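Local coordinates for protein cystathionine beta-lyases/cystathionine gamma-synthases (Corynebacterium glutamicum, PDB 5X5H) that probably catalyses the pyridoxal-phosphate-dependent joining of O-succinyl-L-homoserine and L-cysteine into L,L-cystathionine with release of succinate, a step of methionine biosynthesis, at residues Val61-Thr66 and Gly76-Ser81; Ala69-Lys74 and Leu216-Asp221. One frame throughout, in Å; residues are numbered along the deposited sequence.

Interaction 1 (Val61-Thr66 and Gly76-Ser81); sequences VALEQT and GRAFSS. With PLP (pyridoxal-5'-phosphate), chain B.
E64 carries this helix-to-strand contact. Its carboxylate accepts the backbone N-H of A78: A78 N lies 2.8 Å from E64 OE2 with a nearly straight N-H...O angle of 164°, on the anti side of the oxygen and somewhat out of the carboxylate plane. CG stands anti to the carbonyl carbon (chi1 -71°) and the chain is extended beyond it, which carries the acid over the strand. Nearer the helix, E64 CB is 3.4 Å from G76 O. Methyl packing is slight by comparison, A78 CB sitting 3.9 Å from E64 CG and 4.5 Å from L63 CD2.

E64 OE1 approaches the R77 guanidinium obliquely in a long salt bridge, 3.9 Å from R77 NH1, the two planes nearly perpendicular. Water 1 fills in, donating to E64 OE1 and accepting from R77 NH1, while water 2 joins E64 OE1 to G76 O, 3.0 Å from the latter. The stronger charge partner of R77 is D225, and Q232 donates to both E64 OE2 and A78 O, so helix 222-235 positions this cluster from outside.

Strand 75-79, outermost within this chain in the mixed seven-stranded sheet of the PLP-binding domain, leads to S81 of the cofactor pocket, which N-caps helix 82-93 beside the PLP phosphate. The axes of 61-66 and 76-79 approach to 6.8 Å, their directions 126° apart; L63 also packs on helix 241-251, and strand 215-219 is the sheet neighbour.

Interaction 2 (Ala69-Lys74 and Leu216-Asp221); sequences ALEGAK and LVVTND
A73 and V218 make the apolar centre of this contact, in which the exit turn of helix 58-70 packs on strand 215-219, next to strand 75-79 in the sheet. The A73 methyl rests 3.8 Å from V218 CB, and it also lies against the backbone, 3.6 Å from T219 O. On the same valine, CG2 is the branch that turns to E71: V218 CG2 is 3.8 Å from E71 CB and about as far from its CG, the two side chains crossing at about a right angle. The torsion of E71 explains why only its aliphatic part is used here. Its chain bends at chi2 (-82°), which takes the carboxylate away from the valine.

Polar contacts gather at N220, whose side chain lies across that of K74 at about a right angle and close to the backbone of G72 and A73. Its terminal amide is probably turned over in the model, so individual atoms there carry no firm assignment.

Backbone turns set up both sides. G72 has positive phi (70°) and ends helix 58-70 in a Schellman motif, with G72 N bonded to A69 O at 3.1 Å. In the strand segment, T219 OG1 accepts D221 N at 3.0 Å and 167°, an ST turn; the same hydroxyl is hydrogen-bonded to H196 O. D221 then N-caps helix 222-235.

The chemistry is mixed: a small apolar patch, a peptide oxygen against a methyl, and a polar amide at the more open side. Around A73, V218 and the E71 methylenes the evidence points to van der Waals fit, whereas the E71 carboxylate is engaged instead by N180, through OE2, and by the magnesium site it shares with L191.

From the N terminus, the chain passes along helix 58-70 through V61-T66, continues to A69-K74 at the helix end, and turns into strand 75-79, where interaction 1 closes a short loop of nine intervening residues. Interaction 2 closes a far longer one, 141 residues between its segments, returning at strand 215-219. The segments alternate along the chain, so the two loops cross rather than nest. They are physically joined too: R77 N is 2.9 Å from V217 O, a probable hydrogen bond between neighbouring strands, and L63 CG packs 4.0 Å from L216 CD1. Together they fasten helix 58-70 and its exit turn to one edge of the seven-stranded sheet.

Interaction 1 (Val61-Thr66 and Gly76-Ser81)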
loop_
_atom_site.group_PDB
_atom_site.type_symbol
_atom_site.label_atom_id
_atom_site.label_comp_id
_atom_site.label_asym_id
_atom_site.label_seq_id
_atom_site.Cartn_x
_atom_site.Cartn_y
_atom_site.Cartn_z
ATOM N N VAL A 61 8.126 14.928 1.633
ATOM C CA VAL A 61 8.395 16.237 2.278
ATOM C C VAL A 61 7.536 16.412 3.516
ATOM O O VAL A 61 8.004 16.939 4.540
ATOM C CB VAL A 61 8.206 17.380 1.256
ATOM C CG1 VAL A 61 8.227 18.722 1.981
ATOM C CG2 VAL A 61 9.310 17.299 0.248
ATOM N N ALA A 62 6.317 15.888 3.538
ATOM C CA ALA A 62 5.488 15.938 4.761
ATOM C C ALA A 62 6.171 15.277 5.937
ATOM O O ALA A 62 6.219 15.823 7.067
ATOM C CB ALA A 62 4.065 15.417 4.524
ATOM N N LEU A 63 6.710 14.095 5.690
ATOM C CA LEU A 63 7.490 13.393 6.728
ATOM C C LEU A 63 8.706 14.167 7.215
ATOM O O LEU A 63 8.907 14.365 8.448
ATOM C CB LEU A 63 7.893 12.031 6.247
ATOM C CG LEU A 63 8.878 11.264 7.137
ATOM C CD1 LEU A 63 8.329 10.970 8.526
ATOM C CD2 LEU A 63 9.378 10.052 6.445
ATOM N N GLU A 64 9.465 14.651 6.259
ATOM C CA GLU A 64 10.672 15.437 6.532
ATOM C C GLU A 64 10.411 16.621 7.388
ATOM O O GLU A 64 11.081 16.911 8.415
ATOM C CB GLU A 64 11.274 15.940 5.193
ATOM C CG GLU A 64 11.883 14.808 4.393
ATOM C CD GLU A 64 12.422 15.192 2.999
ATOM O OE1 GLU A 64 12.032 16.303 2.473
ATOM O OE2 GLU A 64 13.184 14.396 2.389
ATOM N N GLN A 65 9.343 17.363 7.087
ATOM C CA GLN A 65 8.997 18.568 7.824
ATOM C C GLN A 65 8.535 18.263 9.207
ATOM O O GLN A 65 8.728 19.030 10.147
ATOM C CB GLN A 65 7.962 19.385 7.026
ATOM C CG GLN A 65 8.546 19.960 5.749
ATOM C CD GLN A 65 9.617 20.943 5.951
ATOM O OE1 GLN A 65 10.812 20.748 5.622
ATOM N NE2 GLN A 65 9.258 22.017 6.644
ATOM N N THR A 66 7.876 17.123 9.416
ATOM C CA THR A 66 7.376 16.701 10.683
ATOM C C THR A 66 8.581 16.408 11.591
ATOM O O THR A 66 8.681 16.893 12.704
ATOM C CB THR A 66 6.452 15.523 10.629
ATOM O OG1 THR A 66 5.371 15.731 9.719
ATOM C CG2 THR A 66 5.842 15.246 11.979
ATOM N N GLY A 76 14.954 19.092 7.156
ATOM C CA GLY A 76 14.959 17.678 7.241
ATOM C C GLY A 76 14.965 17.019 5.897
ATOM O O GLY A 76 14.303 17.470 4.975
ATOM N N ARG A 77 15.681 15.887 5.731
ATOM C CA ARG A 77 15.654 15.129 4.505
ATOM C C ARG A 77 15.663 13.650 4.798
ATOM O O ARG A 77 16.422 13.210 5.707
ATOM C CB ARG A 77 16.788 15.450 3.561
ATOM C CG ARG A 77 16.914 16.959 3.139
ATOM C CD ARG A 77 15.836 17.346 2.145
ATOM N NE ARG A 77 15.892 18.796 1.918
ATOM C CZ ARG A 77 15.051 19.498 1.183
ATOM N NH1 ARG A 77 14.116 18.892 0.521
ATOM N NH2 ARG A 77 15.181 20.810 1.116
ATOM N N ALA A 78 14.827 12.877 4.094
ATOM C CA ALA A 78 14.612 11.464 4.304
ATOM C C ALA A 78 15.281 10.631 3.292
ATOM O O ALA A 78 15.525 10.954 2.136
ATOM C CB ALA A 78 13.146 11.145 4.331
ATOM N N PHE A 79 15.636 9.411 3.739
ATOM C CA PHE A 79 16.407 8.453 3.012
ATOM C C PHE A 79 15.828 7.021 3.178
ATOM O O PHE A 79 15.071 6.785 4.115
ATOM C CB PHE A 79 17.892 8.473 3.437
ATOM C CG PHE A 79 18.522 9.836 3.197
ATOM C CD1 PHE A 79 18.937 10.200 1.961
ATOM C CD2 PHE A 79 18.496 10.813 4.195
ATOM C CE1 PHE A 79 19.474 11.466 1.690
ATOM C CE2 PHE A 79 19.014 12.057 4.000
ATOM C CZ PHE A 79 19.450 12.397 2.735
ATOM N N SER A 80 16.316 6.094 2.335
ATOM C CA SER A 80 15.792 4.760 2.301
ATOM C C SER A 80 16.060 3.962 3.604
ATOM O O SER A 80 15.398 2.933 3.805
ATOM C CB SER A 80 16.517 3.931 1.217
ATOM O OG SER A 80 16.540 4.568 0.026
ATOM N N SER A 81 17.073 4.342 4.400
ATOM C CA SER A 81 17.418 3.608 5.631
ATOM C C SER A 81 18.244 4.562 6.445
ATOM O O SER A 81 18.794 5.557 5.989
ATOM C CB SER A 81 18.122 2.272 5.338
ATOM O OG SER A 81 19.430 2.596 4.760
HETATM N N1 PLP B . 21.823 3.804 14.219
HETATM C C2 PLP B . 21.346 3.108 15.227
HETATM C C2A PLP B . 21.595 3.644 16.596
HETATM C C3 PLP B . 20.520 2.059 14.995
HETATM O O3 PLP B . 19.965 1.313 16.010
HETATM C C4 PLP B . 20.221 1.631 13.690
HETATM C C4A PLP B . 19.337 0.471 13.474
HETATM C C5 PLP B . 20.872 2.280 12.614
HETATM C C6 PLP B . 21.650 3.374 12.949
HETATM C C5A PLP B . 20.746 1.849 11.155
HETATM O O4P PLP B . 19.417 2.163 10.615
HETATM P P PLP B . 18.772 1.245 9.495
HETATM O O1P PLP B . 18.683 -0.161 10.055
HETATM O O2P PLP B . 17.457 1.977 9.313
HETATM O O3P PLP B . 19.651 1.341 8.246
HETATM O O HOH W 1 13.081 16.217 -0.154
HETATM O O HOH W 2 12.041 18.910 3.523
#

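Interaction 2 (Ala69-Lys74 and Leu216-Asp221)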
loop_
_atom_site.group_PDB
_atom_site.type_symbol
_atom_site.label_atom_id
_atom_site.label_comp_id
_atom_site.label_asym_id
_atom_site.label_seq_id
_atom_site.Cartn_x
_atom_site.Cartn_y
_atom_site.Cartn_z
ATOM N N ALA A 69 10.482 19.479 12.641
ATOM C CA ALA A 69 9.822 20.268 13.673
ATOM C C ALA A 69 10.031 19.650 15.018
ATOM O O ALA A 69 10.269 20.358 16.045
ATOM C CB ALA A 69 8.314 20.389 13.400
ATOM N N LEU A 70 10.000 18.306 15.143
ATOM C CA LEU A 70 10.121 17.591 16.441
ATOM C C LEU A 70 11.534 17.732 16.998
ATOM O O LEU A 70 11.636 17.526 18.219
ATOM C CB LEU A 70 9.757 16.172 16.226
ATOM C CG LEU A 70 8.272 15.908 15.862
ATOM C CD1 LEU A 70 8.098 14.491 15.576
ATOM C CD2 LEU A 70 7.327 16.481 16.850
ATOM N N GLU A 71 12.516 18.030 16.166
ATOM C CA GLU A 71 13.921 18.248 16.604
ATOM C C GLU A 71 14.285 19.687 16.811
ATOM O O GLU A 71 15.417 19.994 17.109
ATOM C CB GLU A 71 14.860 17.541 15.634
ATOM C CG GLU A 71 14.832 16.036 15.735
ATOM C CD GLU A 71 15.695 15.479 16.866
ATOM O OE1 GLU A 71 16.069 16.172 17.851
ATOM O OE2 GLU A 71 15.854 14.211 16.946
ATOM N N GLY A 72 13.317 20.583 16.603
ATOM C CA GLY A 72 13.664 21.985 16.652
ATOM C C GLY A 72 14.504 22.446 15.510
ATOM O O GLY A 72 15.404 23.339 15.604
ATOM N N ALA A 73 14.371 21.809 14.336
ATOM C CA ALA A 73 15.135 21.999 13.147
ATOM C C ALA A 73 14.348 22.721 12.045
ATOM O O ALA A 73 13.147 22.362 11.874
ATOM C CB ALA A 73 15.659 20.649 12.606
ATOM N N LYS A 74 14.961 23.586 11.289
ATOM C CA LYS A 74 14.295 24.155 10.108
ATOM C C LYS A 74 14.255 23.165 8.955
ATOM O O LYS A 74 13.307 23.154 8.158
ATOM C CB LYS A 74 15.066 25.390 9.617
ATOM C CG LYS A 74 15.048 26.548 10.609
ATOM C CD LYS A 74 15.997 27.686 10.169
ATOM C CE LYS A 74 16.405 28.526 11.369
ATOM N NZ LYS A 74 16.857 29.854 10.886
ATOM N N LEU A 216 16.592 9.577 8.364
ATOM C CA LEU A 216 16.297 10.958 8.237
ATOM C C LEU A 216 17.384 11.771 8.875
ATOM O O LEU A 216 17.916 11.364 9.919
ATOM C CB LEU A 216 14.932 11.228 8.819
ATOM C CG LEU A 216 14.030 12.342 8.173
ATOM C CD1 LEU A 216 12.604 12.001 8.256
ATOM C CD2 LEU A 216 14.351 13.735 8.709
ATOM N N VAL A 217 17.736 12.911 8.299
ATOM C CA VAL A 217 18.740 13.855 8.797
ATOM C C VAL A 217 18.093 15.171 8.985
ATOM O O VAL A 217 17.390 15.636 8.061
ATOM C CB VAL A 217 19.921 13.961 7.879
ATOM C CG1 VAL A 217 20.960 14.931 8.459
ATOM C CG2 VAL A 217 20.566 12.637 7.607
ATOM N N VAL A 218 18.321 15.813 10.156
ATOM C CA VAL A 218 17.816 17.118 10.404
ATOM C C VAL A 218 18.958 18.112 10.766
ATOM O O VAL A 218 20.022 17.691 11.293
ATOM C CB VAL A 218 16.745 17.190 11.463
ATOM C CG1 VAL A 218 15.515 16.319 11.115
ATOM C CG2 VAL A 218 17.282 16.781 12.788
ATOM N N THR A 219 18.743 19.390 10.469
ATOM C CA THR A 219 19.727 20.434 10.714
ATOM C C THR A 219 19.070 21.769 10.729
ATOM O O THR A 219 18.017 21.926 10.180
ATOM C CB THR A 219 20.768 20.313 9.631
ATOM O OG1 THR A 219 21.898 21.258 9.855
ATOM C CG2 THR A 219 20.321 20.599 8.244
ATOM N N ASN A 220 19.807 22.758 11.277
ATOM C CA ASN A 220 19.485 24.172 11.085
ATOM C C ASN A 220 20.353 24.864 10.114
ATOM O O ASN A 220 20.142 26.103 9.856
ATOM C CB ASN A 220 19.425 24.932 12.415
ATOM C CG ASN A 220 18.264 24.526 13.286
ATOM O OD1 ASN A 220 18.424 24.141 14.492
ATOM N ND2 ASN A 220 17.124 24.688 12.757
ATOM N N ASP A 221 21.308 24.168 9.502
ATOM C CA ASP A 221 22.236 24.754 8.496
ATOM C C ASP A 221 21.709 24.672 7.108
ATOM O O ASP A 221 21.597 23.600 6.532
ATOM C CB ASP A 221 23.584 24.121 8.650
ATOM C CG ASP A 221 24.648 24.607 7.650
ATOM O OD1 ASP A 221 24.389 25.333 6.727
ATOM O OD2 ASP A 221 25.799 24.251 7.868
#